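Outer surface protein (Bacillus cereus ATCC 14579, PDB 1X7F) is of unknown function but probably acts as a 6-phospho-N-acetylmuramidase, which would cleave the glycosidic bond of N-acetylmuramic acid 6-phosphate sugars. Local coordinates at residues A[182-194]-A[235-247]. Sequence-based numbering, arbitrary orientation. Where two conformers were deposited one is given.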
ATOM      1  N   PRO A 182      12.504   9.097  -2.857  1.00 34.23           N
ATOM      2  CA  PRO A 182      12.856   8.238  -3.989  1.00 34.18           C
ATOM      3  C   PRO A 182      12.757   6.781  -3.584  1.00 34.93           C
ATOM      4  O   PRO A 182      12.831   6.454  -2.389  1.00 34.35           O
ATOM      5  CB  PRO A 182      14.317   8.624  -4.302  1.00 33.50           C
ATOM      6  CG  PRO A 182      14.874   9.116  -3.004  1.00 31.84           C
ATOM      7  CD  PRO A 182      13.703   9.730  -2.259  1.00 34.39           C
ATOM      8  N   TYR A 183      12.589   5.918  -4.580  1.00 34.56           N
ATOM      9  CA  TYR A 183      12.332   4.519  -4.327  1.00 35.63           C
ATOM     10  C   TYR A 183      13.415   3.801  -3.506  1.00 35.39           C
ATOM     11  O   TYR A 183      13.110   3.176  -2.499  1.00 35.41           O
ATOM     12  CB  TYR A 183      12.058   3.747  -5.632  1.00 35.49           C
ATOM     13  CG  TYR A 183      11.632   2.333  -5.338  1.00 36.38           C
ATOM     14  CD1 TYR A 183      10.356   2.068  -4.845  1.00 35.48           C
ATOM     15  CD2 TYR A 183      12.516   1.266  -5.511  1.00 35.39           C
ATOM     16  CE1 TYR A 183       9.959   0.779  -4.562  1.00 37.44           C
ATOM     17  CE2 TYR A 183      12.128  -0.042  -5.228  1.00 37.22           C
ATOM     18  CZ  TYR A 183      10.857  -0.273  -4.753  1.00 37.50           C
ATOM     19  OH  TYR A 183      10.464  -1.547  -4.462  1.00 38.42           O
ATOM     20  N   ASP A 184      14.664   3.854  -3.947  1.00 35.98           N
ATOM     21  CA  ASP A 184      15.709   3.100  -3.243  1.00 37.11           C
ATOM     22  C   ASP A 184      15.900   3.576  -1.797  1.00 36.68           C
ATOM     23  O   ASP A 184      16.127   2.758  -0.907  1.00 37.87           O
ATOM     24  CB  ASP A 184      17.040   3.116  -4.011  1.00 37.63           C
ATOM     25  CG  ASP A 184      16.996   2.296  -5.310  1.00 40.67           C
ATOM     26  OD1 ASP A 184      16.180   1.345  -5.452  1.00 43.42           O
ATOM     27  OD2 ASP A 184      17.777   2.537  -6.256  1.00 45.31           O
ATOM     28  N   TYR A 185      15.818   4.888  -1.571  1.00 35.81           N
ATOM     29  CA  TYR A 185      15.924   5.442  -0.222  1.00 35.69           C
ATOM     30  C   TYR A 185      14.779   4.932   0.662  1.00 35.30           C
ATOM     31  O   TYR A 185      15.003   4.505   1.799  1.00 35.60           O
ATOM     32  CB  TYR A 185      15.977   6.987  -0.256  1.00 35.08           C
ATOM     33  CG  TYR A 185      16.026   7.645   1.109  1.00 34.88           C
ATOM     34  CD1 TYR A 185      17.236   7.790   1.792  1.00 33.86           C
ATOM     35  CD2 TYR A 185      14.861   8.126   1.721  1.00 33.53           C
ATOM     36  CE1 TYR A 185      17.290   8.390   3.038  1.00 32.57           C
ATOM     37  CE2 TYR A 185      14.901   8.726   2.979  1.00 32.54           C
ATOM     38  CZ  TYR A 185      16.115   8.845   3.634  1.00 34.19           C
ATOM     39  OH  TYR A 185      16.172   9.433   4.876  1.00 34.13           O
ATOM     40  N   PHE A 186      13.559   4.985   0.124  1.00 34.88           N
ATOM     41  CA  PHE A 186      12.346   4.527   0.805  1.00 33.68           C
ATOM     42  C   PHE A 186      12.434   3.067   1.261  1.00 34.26           C
ATOM     43  O   PHE A 186      11.963   2.713   2.350  1.00 34.31           O
ATOM     44  CB  PHE A 186      11.146   4.730  -0.127  1.00 33.36           C
ATOM     45  CG  PHE A 186       9.918   3.941   0.258  1.00 33.38           C
ATOM     46  CD1 PHE A 186       8.992   4.466   1.159  1.00 32.53           C
ATOM     47  CD2 PHE A 186       9.689   2.682  -0.280  1.00 35.46           C
ATOM     48  CE1 PHE A 186       7.868   3.751   1.515  1.00 32.14           C
ATOM     49  CE2 PHE A 186       8.551   1.953   0.075  1.00 35.26           C
ATOM     50  CZ  PHE A 186       7.644   2.494   0.974  1.00 35.08           C
ATOM     51  N   ILE A 187      13.029   2.225   0.415  1.00 34.38           N
ATOM     52  CA  ILE A 187      13.244   0.816   0.725  1.00 33.78           C
ATOM     53  C   ILE A 187      14.273   0.626   1.845  1.00 33.88           C
ATOM     54  O   ILE A 187      14.013  -0.116   2.789  1.00 34.76           O
ATOM     55  CB  ILE A 187      13.630   0.036  -0.566  1.00 34.09           C
ATOM     56  CG1 ILE A 187      12.459   0.010  -1.577  1.00 33.63           C
ATOM     57  CG2 ILE A 187      14.172  -1.371  -0.240  1.00 33.10           C
ATOM     58  CD1 ILE A 187      11.224  -0.841  -1.183  1.00 33.96           C
ATOM     59  N   ARG A 188      15.430   1.280   1.745  1.00 33.61           N
ATOM     60  CA  ARG A 188      16.432   1.231   2.825  1.00 35.02           C
ATOM     61  C   ARG A 188      15.802   1.576   4.182  1.00 35.08           C
ATOM     62  O   ARG A 188      15.991   0.845   5.154  1.00 36.12           O
ATOM     63  CB  ARG A 188      17.637   2.157   2.549  1.00 34.14           C
ATOM     64  CG  ARG A 188      18.596   1.658   1.465  1.00 35.38           C
ATOM     65  CD  ARG A 188      19.966   2.370   1.405  1.00 35.58           C
ATOM     66  NE  ARG A 188      19.865   3.832   1.403  1.00 40.96           N
ATOM     67  CZ  ARG A 188      19.710   4.600   0.314  1.00 44.35           C
ATOM     68  NH1 ARG A 188      19.639   4.067  -0.903  1.00 45.51           N
ATOM     69  NH2 ARG A 188      19.638   5.920   0.443  1.00 44.35           N
ATOM     70  N   CYS A 189      15.056   2.681   4.226  1.00 35.19           N
ATOM     71  CA  CYS A 189      14.350   3.131   5.429  1.00 35.14           C
ATOM     72  C   CYS A 189      13.403   2.073   5.970  1.00 34.73           C
ATOM     73  O   CYS A 189      13.448   1.740   7.152  1.00 34.03           O
ATOM     74  CB  CYS A 189      13.536   4.398   5.148  1.00 35.57           C
ATOM     75  SG  CYS A 189      14.481   5.907   4.889  1.00 35.34           S
ATOM     76  N   SER A 190      12.535   1.569   5.097  1.00 34.88           N
ATOM     77  CA  SER A 190      11.551   0.552   5.468  1.00 35.18           C
ATOM     78  C   SER A 190      12.173  -0.789   5.895  1.00 35.66           C
ATOM     79  O   SER A 190      11.623  -1.473   6.755  1.00 36.15           O
ATOM     80  CB  SER A 190      10.552   0.343   4.328  1.00 34.84           C
ATOM     81  OG  SER A 190      10.018   1.574   3.897  1.00 31.64           O
ATOM     82  N   GLU A 191      13.305  -1.151   5.291  0.50 35.88           N
ATOM     83  CA  GLU A 191      14.034  -2.382   5.640  0.50 36.30           C
ATOM     84  C   GLU A 191      14.686  -2.347   7.026  0.50 36.46           C
ATOM     85  O   GLU A 191      14.943  -3.393   7.617  0.50 36.43           O
ATOM     86  CB  GLU A 191      15.087  -2.713   4.579  0.50 35.88           C
ATOM     87  CG  GLU A 191      14.551  -3.551   3.429  0.50 36.49           C
ATOM     88  CD  GLU A 191      15.562  -3.761   2.318  0.50 36.92           C
ATOM     89  OE1 GLU A 191      15.390  -4.725   1.537  0.50 36.09           O
ATOM     90  OE2 GLU A 191      16.522  -2.963   2.220  0.50 38.24           O
ATOM     91  N   ARG A 192      14.968  -1.147   7.528  1.00 36.84           N
ATOM     92  CA  ARG A 192      15.479  -0.975   8.891  1.00 37.52           C
ATOM     93  C   ARG A 192      14.443  -1.424   9.914  1.00 37.50           C
ATOM     94  O   ARG A 192      14.774  -2.107  10.881  1.00 36.90           O
ATOM     95  CB  ARG A 192      15.830   0.486   9.170  1.00 37.38           C
ATOM     96  CG  ARG A 192      17.102   0.971   8.537  1.00 37.78           C
ATOM     97  CD  ARG A 192      17.366   2.448   8.802  1.00 38.76           C
ATOM     98  NE  ARG A 192      18.617   2.910   8.208  1.00 39.91           N
ATOM     99  CZ  ARG A 192      19.821   2.656   8.702  1.00 40.89           C
ATOM    100  NH1 ARG A 192      19.962   1.926   9.804  1.00 42.98           N
ATOM    101  NH2 ARG A 192      20.896   3.124   8.085  1.00 42.08           N
ATOM    102  N   PHE A 193      13.195  -1.022   9.680  1.00 37.86           N
ATOM    103  CA  PHE A 193      12.090  -1.303  10.584  1.00 38.74           C
ATOM    104  C   PHE A 193      11.613  -2.746  10.477  1.00 39.72           C
ATOM    105  O   PHE A 193      11.189  -3.345  11.467  1.00 39.61           O
ATOM    106  CB  PHE A 193      10.954  -0.295  10.354  1.00 38.26           C
ATOM    107  CG  PHE A 193      11.113   0.966  11.154  1.00 37.43           C
ATOM    108  CD1 PHE A 193      12.180   1.834  10.909  1.00 35.78           C
ATOM    109  CD2 PHE A 193      10.226   1.263  12.184  1.00 36.46           C
ATOM    110  CE1 PHE A 193      12.354   2.989  11.671  1.00 35.79           C
ATOM    111  CE2 PHE A 193      10.392   2.410  12.954  1.00 37.72           C
ATOM    112  CZ  PHE A 193      11.462   3.281  12.692  1.00 36.94           C
ATOM    113  N   LYS A 194      11.714  -3.296   9.271  1.00 40.94           N
ATOM    114  CA  LYS A 194      11.398  -4.700   8.998  1.00 42.15           C
ATOM    115  C   LYS A 194      12.444  -5.633   9.627  1.00 42.11           C
ATOM    116  O   LYS A 194      12.101  -6.663  10.217  1.00 42.39           O
ATOM    117  CB  LYS A 194      11.307  -4.915   7.479  1.00 42.71           C
ATOM    118  CG  LYS A 194      10.856  -6.292   7.057  1.00 46.89           C
ATOM    119  CD  LYS A 194       9.355  -6.361   6.857  1.00 52.25           C
ATOM    120  CE  LYS A 194       8.931  -7.810   6.670  1.00 56.24           C
ATOM    121  NZ  LYS A 194       7.589  -7.899   6.047  1.00 60.14           N
ATOM    122  N   ALA A 235      -1.571   1.924  -3.065  1.00 35.92           N
ATOM    123  CA  ALA A 235      -1.715   0.931  -1.998  1.00 35.65           C
ATOM    124  C   ALA A 235      -1.173  -0.435  -2.403  1.00 35.69           C
ATOM    125  O   ALA A 235      -0.456  -1.082  -1.633  1.00 36.96           O
ATOM    126  CB  ALA A 235      -3.167   0.818  -1.559  1.00 34.50           C
ATOM    127  N   LYS A 236      -1.526  -0.873  -3.606  1.00 35.02           N
ATOM    128  CA  LYS A 236      -0.982  -2.094  -4.191  1.00 35.21           C
ATOM    129  C   LYS A 236       0.539  -2.058  -4.136  1.00 34.98           C
ATOM    130  O   LYS A 236       1.176  -3.014  -3.710  1.00 35.94           O
ATOM    131  CB  LYS A 236      -1.432  -2.261  -5.658  1.00 34.88           C
ATOM    132  CG  LYS A 236      -2.859  -2.786  -5.870  1.00 36.23           C
ATOM    133  CD  LYS A 236      -3.164  -2.907  -7.390  1.00 35.48           C
ATOM    134  CE  LYS A 236      -4.601  -3.308  -7.640  1.00 33.01           C
ATOM    135  NZ  LYS A 236      -4.814  -3.865  -9.002  1.00 34.29           N
ATOM    136  N   HIS A 237       1.123  -0.944  -4.564  1.00 34.93           N
ATOM    137  CA  HIS A 237       2.564  -0.839  -4.598  1.00 34.73           C
ATOM    138  C   HIS A 237       3.201  -0.985  -3.207  1.00 34.80           C
ATOM    139  O   HIS A 237       4.084  -1.828  -3.019  1.00 36.49           O
ATOM    140  CB  HIS A 237       2.988   0.451  -5.295  1.00 34.59           C
ATOM    141  CG  HIS A 237       4.464   0.563  -5.502  1.00 33.00           C
ATOM    142  ND1 HIS A 237       5.087   1.762  -5.764  1.00 34.11           N
ATOM    143  CD2 HIS A 237       5.441  -0.373  -5.487  1.00 29.16           C
ATOM    144  CE1 HIS A 237       6.384   1.563  -5.904  1.00 30.46           C
ATOM    145  NE2 HIS A 237       6.623   0.276  -5.738  1.00 29.75           N
ATOM    146  N   LEU A 238       2.740  -0.195  -2.244  1.00 33.92           N
ATOM    147  CA  LEU A 238       3.245  -0.269  -0.860  1.00 34.68           C
ATOM    148  C   LEU A 238       3.223  -1.688  -0.256  1.00 34.34           C
ATOM    149  O   LEU A 238       4.208  -2.129   0.346  1.00 35.17           O
ATOM    150  CB  LEU A 238       2.490   0.717   0.042  1.00 33.76           C
ATOM    151  CG  LEU A 238       2.679   2.212  -0.255  1.00 35.18           C
ATOM    152  CD1 LEU A 238       1.893   3.057   0.721  1.00 33.50           C
ATOM    153  CD2 LEU A 238       4.144   2.594  -0.218  1.00 34.26           C
ATOM    154  N   TRP A 239       2.110  -2.390  -0.429  1.00 33.43           N
ATOM    155  CA  TRP A 239       1.982  -3.758   0.052  1.00 34.42           C
ATOM    156  C   TRP A 239       2.836  -4.738  -0.736  1.00 34.68           C
ATOM    157  O   TRP A 239       3.353  -5.692  -0.159  1.00 35.10           O
ATOM    158  CB  TRP A 239       0.516  -4.227   0.074  1.00 34.46           C
ATOM    159  CG  TRP A 239      -0.321  -3.639   1.193  1.00 35.10           C
ATOM    160  CD1 TRP A 239       0.064  -3.433   2.494  1.00 34.73           C
ATOM    161  CD2 TRP A 239      -1.702  -3.247   1.122  1.00 36.68           C
ATOM    162  NE1 TRP A 239      -0.978  -2.905   3.219  1.00 36.59           N
ATOM    163  CE2 TRP A 239      -2.076  -2.784   2.405  1.00 36.53           C
ATOM    164  CE3 TRP A 239      -2.666  -3.233   0.096  1.00 36.60           C
ATOM    165  CZ2 TRP A 239      -3.360  -2.299   2.688  1.00 34.98           C
ATOM    166  CZ3 TRP A 239      -3.944  -2.755   0.382  1.00 35.95           C
ATOM    167  CH2 TRP A 239      -4.267  -2.275   1.663  1.00 34.79           C
ATOM    168  N   ALA A 240       2.993  -4.509  -2.042  1.00 34.53           N
ATOM    169  CA  ALA A 240       3.833  -5.396  -2.876  1.00 34.15           C
ATOM    170  C   ALA A 240       5.331  -5.341  -2.548  1.00 34.01           C
ATOM    171  O   ALA A 240       6.055  -6.271  -2.872  1.00 34.28           O
ATOM    172  CB  ALA A 240       3.597  -5.145  -4.390  1.00 33.35           C
ATOM    173  N   THR A 241       5.805  -4.255  -1.934  1.00 34.98           N
ATOM    174  CA  THR A 241       7.221  -4.175  -1.524  1.00 34.72           C
ATOM    175  C   THR A 241       7.544  -5.247  -0.470  1.00 35.17           C
ATOM    176  O   THR A 241       8.688  -5.668  -0.331  1.00 35.57           O
ATOM    177  CB  THR A 241       7.605  -2.765  -0.980  1.00 34.32           C
ATOM    178  OG1 THR A 241       6.815  -2.462   0.176  1.00 35.57           O
ATOM    179  CG2 THR A 241       7.283  -1.628  -1.987  1.00 31.76           C
ATOM    180  N   GLY A 242       6.517  -5.711   0.240  1.00 35.51           N
ATOM    181  CA  GLY A 242       6.702  -6.565   1.416  1.00 35.88           C
ATOM    182  C   GLY A 242       7.234  -5.838   2.648  1.00 36.59           C
ATOM    183  O   GLY A 242       7.539  -6.472   3.655  1.00 37.12           O
ATOM    184  N   LEU A 243       7.350  -4.511   2.583  1.00 36.80           N
ATOM    185  CA  LEU A 243       8.009  -3.762   3.657  1.00 37.61           C
ATOM    186  C   LEU A 243       7.073  -2.822   4.418  1.00 37.82           C
ATOM    187  O   LEU A 243       7.496  -2.151   5.361  1.00 39.07           O
ATOM    188  CB  LEU A 243       9.221  -2.980   3.111  1.00 37.26           C
ATOM    189  CG  LEU A 243      10.379  -3.771   2.472  1.00 37.40           C
ATOM    190  CD1 LEU A 243      11.465  -2.815   1.991  1.00 34.06           C
ATOM    191  CD2 LEU A 243      10.976  -4.853   3.399  1.00 32.46           C
ATOM    192  N   ILE A 244       5.813  -2.768   3.996  1.00 37.38           N
ATOM    193  CA  ILE A 244       4.838  -1.849   4.565  1.00 37.28           C
ATOM    194  C   ILE A 244       3.644  -2.664   4.995  1.00 37.88           C
ATOM    195  O   ILE A 244       3.125  -3.462   4.217  1.00 38.91           O
ATOM    196  CB  ILE A 244       4.437  -0.721   3.542  1.00 37.93           C
ATOM    197  CG1 ILE A 244       5.649   0.151   3.150  1.00 37.08           C
ATOM    198  CG2 ILE A 244       3.300   0.172   4.087  1.00 36.64           C
ATOM    199  CD1 ILE A 244       6.271   0.997   4.332  1.00 35.25           C
ATOM    200  N   ASP A 245       3.234  -2.481   6.248  1.00 37.09           N
ATOM    201  CA  ASP A 245       2.060  -3.153   6.791  1.00 37.09           C
ATOM    202  C   ASP A 245       0.790  -2.331   6.610  1.00 36.36           C
ATOM    203  O   ASP A 245      -0.210  -2.842   6.118  1.00 35.70           O
ATOM    204  CB  ASP A 245       2.270  -3.479   8.276  1.00 36.71           C
ATOM    205  CG  ASP A 245       3.578  -4.193   8.522  1.00 38.60           C
ATOM    206  OD1 ASP A 245       3.858  -5.191   7.822  1.00 40.52           O
ATOM    207  OD2 ASP A 245       4.399  -3.828   9.379  1.00 40.94           O
ATOM    208  N   ASP A 246       0.836  -1.060   7.008  1.00 35.44           N
ATOM    209  CA  ASP A 246      -0.359  -0.215   7.020  1.00 35.28           C
ATOM    210  C   ASP A 246      -0.319   0.867   5.943  1.00 35.50           C
ATOM    211  O   ASP A 246       0.703   1.525   5.744  1.00 35.96           O
ATOM    212  CB  ASP A 246      -0.570   0.401   8.421  1.00 34.70           C
ATOM    213  CG  ASP A 246      -0.808  -0.652   9.498  1.00 35.11           C
ATOM    214  OD1 ASP A 246      -0.899  -1.857   9.158  1.00 37.91           O
ATOM    215  OD2 ASP A 246      -0.934  -0.385  10.713  1.00 34.75           O
ATOM    216  N   VAL A 247      -1.440   1.044   5.249  1.00 35.54           N
ATOM    217  CA  VAL A 247      -1.531   2.050   4.197  1.00 35.77           C
ATOM    218  C   VAL A 247      -2.523   3.129   4.645  1.00 36.15           C
ATOM    219  O   VAL A 247      -3.687   2.840   4.908  1.00 35.88           O
ATOM    220  CB  VAL A 247      -1.897   1.406   2.818  1.00 36.07           C
ATOM    221  CG1 VAL A 247      -2.208   2.465   1.769  1.00 35.95           C
ATOM    222  CG2 VAL A 247      -0.765   0.502   2.333  1.00 36.03           C
TER
HETATM  223  O   HOH W   1       9.192  -1.665   7.342  0.50 29.07           O
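L243 is the main bump of this contact. Its side chain pushes into a hollow on helix 183-194 lined by I187, S190 and K194, with E191 alongside in one of two conformers. The two methyls split the work. L243 CD1 lies 3.7 Å from I187 CD1 and also meets I187 CG2. CD2 rests against the bent chain of K194. At the base, S190 CB packs 3.8 Å from L243 CB. The small serine lets the loop come close here.

K194 starts with CG anti to the backbone N (chi1 -174°) and then turns about the CB-CG bond. This carries the chain across L243 to the backbone of G242. K194 NZ donates to G242 O at 2.8 Å, with a C=O...N angle of 167°. One water bridges S190 O and L243 O.

The F186 ring is the bump in the other direction. Its CZ sits on the notch where L238 CD2 (3.7 Å) and I244 CG1 (3.8 Å) come together. S190 OG sits over the centre of one ring face and donates to F186 O. T241 CG2 faces the ring edges of F186 and Y183, and I187 CD1 touches it too. T241 OG1 accepts from L243 N in an ST turn, which helps shape the loop leaving helix 231-240.

Y183 and H237 meet rim to rim, their planes 12° apart. Y183 CE1 approaches H237 NE2 to 3.6 Å. Y183 OH and H237 NE2 both hydrogen-bond to the OH of Y374, in the C-terminal family region.

The loop enters strand 246-249, between strands 201-204 and 28-33 of a parallel eight-stranded sheet. Helix 183-195, which leads to strand 201-204, packs on the end of helix 231-240 and this loop, consistent with the TIM-barrel-like fold of the AmyAc family.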